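Local coordinates for protein TqaA (Penicillium aethiopicum, PDB 5DLK) that forms the terminal condensation-like domain of a fungal nonribosomal peptide synthetase, binds the phosphopantetheine arm and probably closes the peptide into a macrocycle, at residues A[128-132]-A[133-137]. Residues are numbered along the deposited sequence; the frame is centred on the assembly and turned at random.
Sequences PGEDP and MEVCK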
ATOM      1  N   PRO A 128     -22.154 -22.704  21.804  1.00 29.39           N
ATOM      2  CA  PRO A 128     -21.883 -23.975  21.117  1.00 30.12           C
ATOM      3  C   PRO A 128     -22.526 -24.030  19.718  1.00 27.20           C
ATOM      4  O   PRO A 128     -23.684 -23.630  19.528  1.00 28.87           O
ATOM      5  CB  PRO A 128     -22.499 -25.034  22.060  1.00 35.21           C
ATOM      6  CG  PRO A 128     -23.270 -24.273  23.099  1.00 33.66           C
ATOM      7  CD  PRO A 128     -22.687 -22.896  23.164  1.00 29.69           C
ATOM      8  N   GLY A 129     -21.753 -24.496  18.737  1.00 27.97           N
ATOM      9  CA  GLY A 129     -22.218 -24.562  17.362  1.00 31.76           C
ATOM     10  C   GLY A 129     -22.121 -23.266  16.563  1.00 32.19           C
ATOM     11  O   GLY A 129     -22.354 -23.257  15.367  1.00 31.25           O
ATOM     12  N   GLU A 130     -21.798 -22.162  17.221  1.00 29.15           N
ATOM     13  CA  GLU A 130     -21.740 -20.868  16.544  1.00 31.08           C
ATOM     14  C   GLU A 130     -20.371 -20.718  15.873  1.00 29.67           C
ATOM     15  O   GLU A 130     -19.348 -20.965  16.498  1.00 29.55           O
ATOM     16  CB  GLU A 130     -22.016 -19.737  17.545  1.00 27.44           C
ATOM     17  CG  GLU A 130     -21.845 -18.308  17.029  1.00 30.35           C
ATOM     18  CD  GLU A 130     -22.242 -17.256  18.071  1.00 29.38           C
ATOM     19  OE1 GLU A 130     -21.788 -17.350  19.238  1.00 26.49           O
ATOM     20  OE2 GLU A 130     -23.003 -16.324  17.723  1.00 28.85           O
ATOM     21  N   ASP A 131     -20.344 -20.330  14.602  1.00 27.72           N
ATOM     22  CA  ASP A 131     -19.071 -20.264  13.884  1.00 30.25           C
ATOM     23  C   ASP A 131     -18.333 -18.952  14.152  1.00 28.17           C
ATOM     24  O   ASP A 131     -18.866 -17.870  13.906  1.00 25.89           O
ATOM     25  CB  ASP A 131     -19.276 -20.439  12.381  1.00 31.07           C
ATOM     26  CG  ASP A 131     -17.992 -20.209  11.596  1.00 36.03           C
ATOM     27  OD1 ASP A 131     -17.132 -21.112  11.563  1.00 40.50           O
ATOM     28  OD2 ASP A 131     -17.828 -19.108  11.035  1.00 38.98           O
ATOM     29  N   PRO A 132     -17.093 -19.052  14.643  1.00 26.79           N
ATOM     30  CA  PRO A 132     -16.324 -17.871  15.043  1.00 26.29           C
ATOM     31  C   PRO A 132     -16.098 -16.901  13.878  1.00 27.53           C
ATOM     32  O   PRO A 132     -16.120 -15.700  14.100  1.00 24.26           O
ATOM     33  CB  PRO A 132     -14.991 -18.456  15.518  1.00 25.82           C
ATOM     34  CG  PRO A 132     -15.242 -19.897  15.726  1.00 33.14           C
ATOM     35  CD  PRO A 132     -16.315 -20.292  14.783  1.00 30.98           C
ATOM     36  N   MET A 133     -15.899 -17.407  12.665  1.00 26.62           N
ATOM     37  CA  MET A 133     -15.669 -16.502  11.538  1.00 26.33           C
ATOM     38  C   MET A 133     -16.936 -15.696  11.238  1.00 27.09           C
ATOM     39  O   MET A 133     -16.858 -14.504  10.935  1.00 24.31           O
ATOM     40  CB  MET A 133     -15.209 -17.258  10.288  1.00 27.94           C
ATOM     41  CG  MET A 133     -14.792 -16.320   9.137  1.00 28.25           C
ATOM     42  SD  MET A 133     -13.391 -15.233   9.507  1.00 28.29           S
ATOM     43  CE  MET A 133     -12.033 -16.398   9.558  1.00 26.20           C
ATOM     44  N   GLU A 134     -18.101 -16.330  11.365  1.00 26.36           N
ATOM     45  CA  GLU A 134     -19.368 -15.652  11.110  1.00 25.20           C
ATOM     46  C   GLU A 134     -19.627 -14.543  12.127  1.00 24.87           C
ATOM     47  O   GLU A 134     -20.244 -13.524  11.803  1.00 23.32           O
ATOM     48  CB  GLU A 134     -20.533 -16.653  11.107  1.00 28.07           C
ATOM     49  CG  GLU A 134     -20.508 -17.593   9.892  1.00 30.22           C
ATOM     50  CD  GLU A 134     -21.569 -18.679   9.964  1.00 42.48           C
ATOM     51  OE1 GLU A 134     -22.561 -18.491  10.706  1.00 38.38           O
ATOM     52  OE2 GLU A 134     -21.407 -19.714   9.272  1.00 44.00           O
ATOM     53  N   VAL A 135     -19.177 -14.746  13.360  1.00 22.33           N
ATOM     54  CA  VAL A 135     -19.234 -13.690  14.365  1.00 22.06           C
ATOM     55  C   VAL A 135     -18.325 -12.521  13.947  1.00 21.28           C
ATOM     56  O   VAL A 135     -18.715 -11.358  14.036  1.00 21.13           O
ATOM     57  CB  VAL A 135     -18.804 -14.209  15.750  1.00 25.36           C
ATOM     58  CG1 VAL A 135     -18.608 -13.051  16.741  1.00 25.15           C
ATOM     59  CG2 VAL A 135     -19.838 -15.218  16.265  1.00 25.94           C
ATOM     60  N   CYS A 136     -17.115 -12.848  13.524  1.00 20.66           N
ATOM     61  CA  CYS A 136     -16.163 -11.831  13.061  1.00 24.56           C
ATOM     62  C   CYS A 136     -16.754 -11.025  11.905  1.00 20.83           C
ATOM     63  O   CYS A 136     -16.651  -9.793  11.868  1.00 21.62           O
ATOM     64  CB  CYS A 136     -14.849 -12.471  12.622  1.00 24.39           C
ATOM     65  SG  CYS A 136     -13.838 -13.191  13.931  1.00 28.17           S
ATOM     66  N   LYS A 137     -17.375 -11.724  10.961  1.00 21.12           N
ATOM     67  CA  LYS A 137     -17.970 -11.057   9.806  1.00 21.97           C
ATOM     68  C   LYS A 137     -19.124 -10.165  10.239  1.00 24.49           C
ATOM     69  O   LYS A 137     -19.271  -9.064   9.742  1.00 19.72           O
ATOM     70  CB  LYS A 137     -18.440 -12.081   8.763  1.00 24.36           C
ATOM     71  CG  LYS A 137     -18.858 -11.486   7.419  1.00 28.25           C
ATOM     72  CD  LYS A 137     -17.717 -10.650   6.796  1.00 29.42           C
ATOM     73  CE  LYS A 137     -17.733 -10.714   5.262  1.00 35.69           C
ATOM     74  NZ  LYS A 137     -19.046 -10.309   4.681  1.00 35.65           N
TER
HETATM   75  O   HOH W   1     -14.361 -20.255  11.992  1.00 37.12           O
HETATM   76  O   HOH W   2     -22.557 -19.717  13.417  1.00 39.02           O
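The carboxylate of D131 meets the start of helix 132-144 as its N-cap, with OD2 set against the backbone N and CG of E134. This OD2 accepts the backbone N-H of E134 at 2.8 Å, on the anti side of the oxygen and 25° out of the carboxylate plane. With CG anti to the backbone N (chi1 173°), the short side chain turns back toward the helix start, where an aspartate is just long enough to meet an amide that no preceding turn can satisfy. The helix dipole would probably stabilise its negative charge. One water donates to OD1 and accepts a weak bond from M133 N. An alanine in place of D131 would probably deprive E134 N of its side-chain acceptor and fray the first turn.

P132 suits the next position, because its ring nitrogen has no hydrogen to offer and its phi of -60° is already helical. The i to i+4 backbone bonds start at the cap itself: V135 N bonds to D131 O at 3.2 Å, and C136 N to P132 O. The ring of P132 and the thiol side chain of C136 lie against strands 158-163 and 169-177, seating the helix on the five-stranded sheet of this condensation-type fold, while M133 reaches strands 67-75 and 407-415.

The extended chain of E130 crosses V135 at about a right angle, its CD 3.6 Å from V135 CG2, while its OE1 accepts from W127 N. E134 runs alongside D131, and its OE2 comes within 4.0 Å of D131 OD2, a like-charge approach that the helix start would probably ease. A second water accepts from D131 N and donates to E134 OE1 at 3.0 Å.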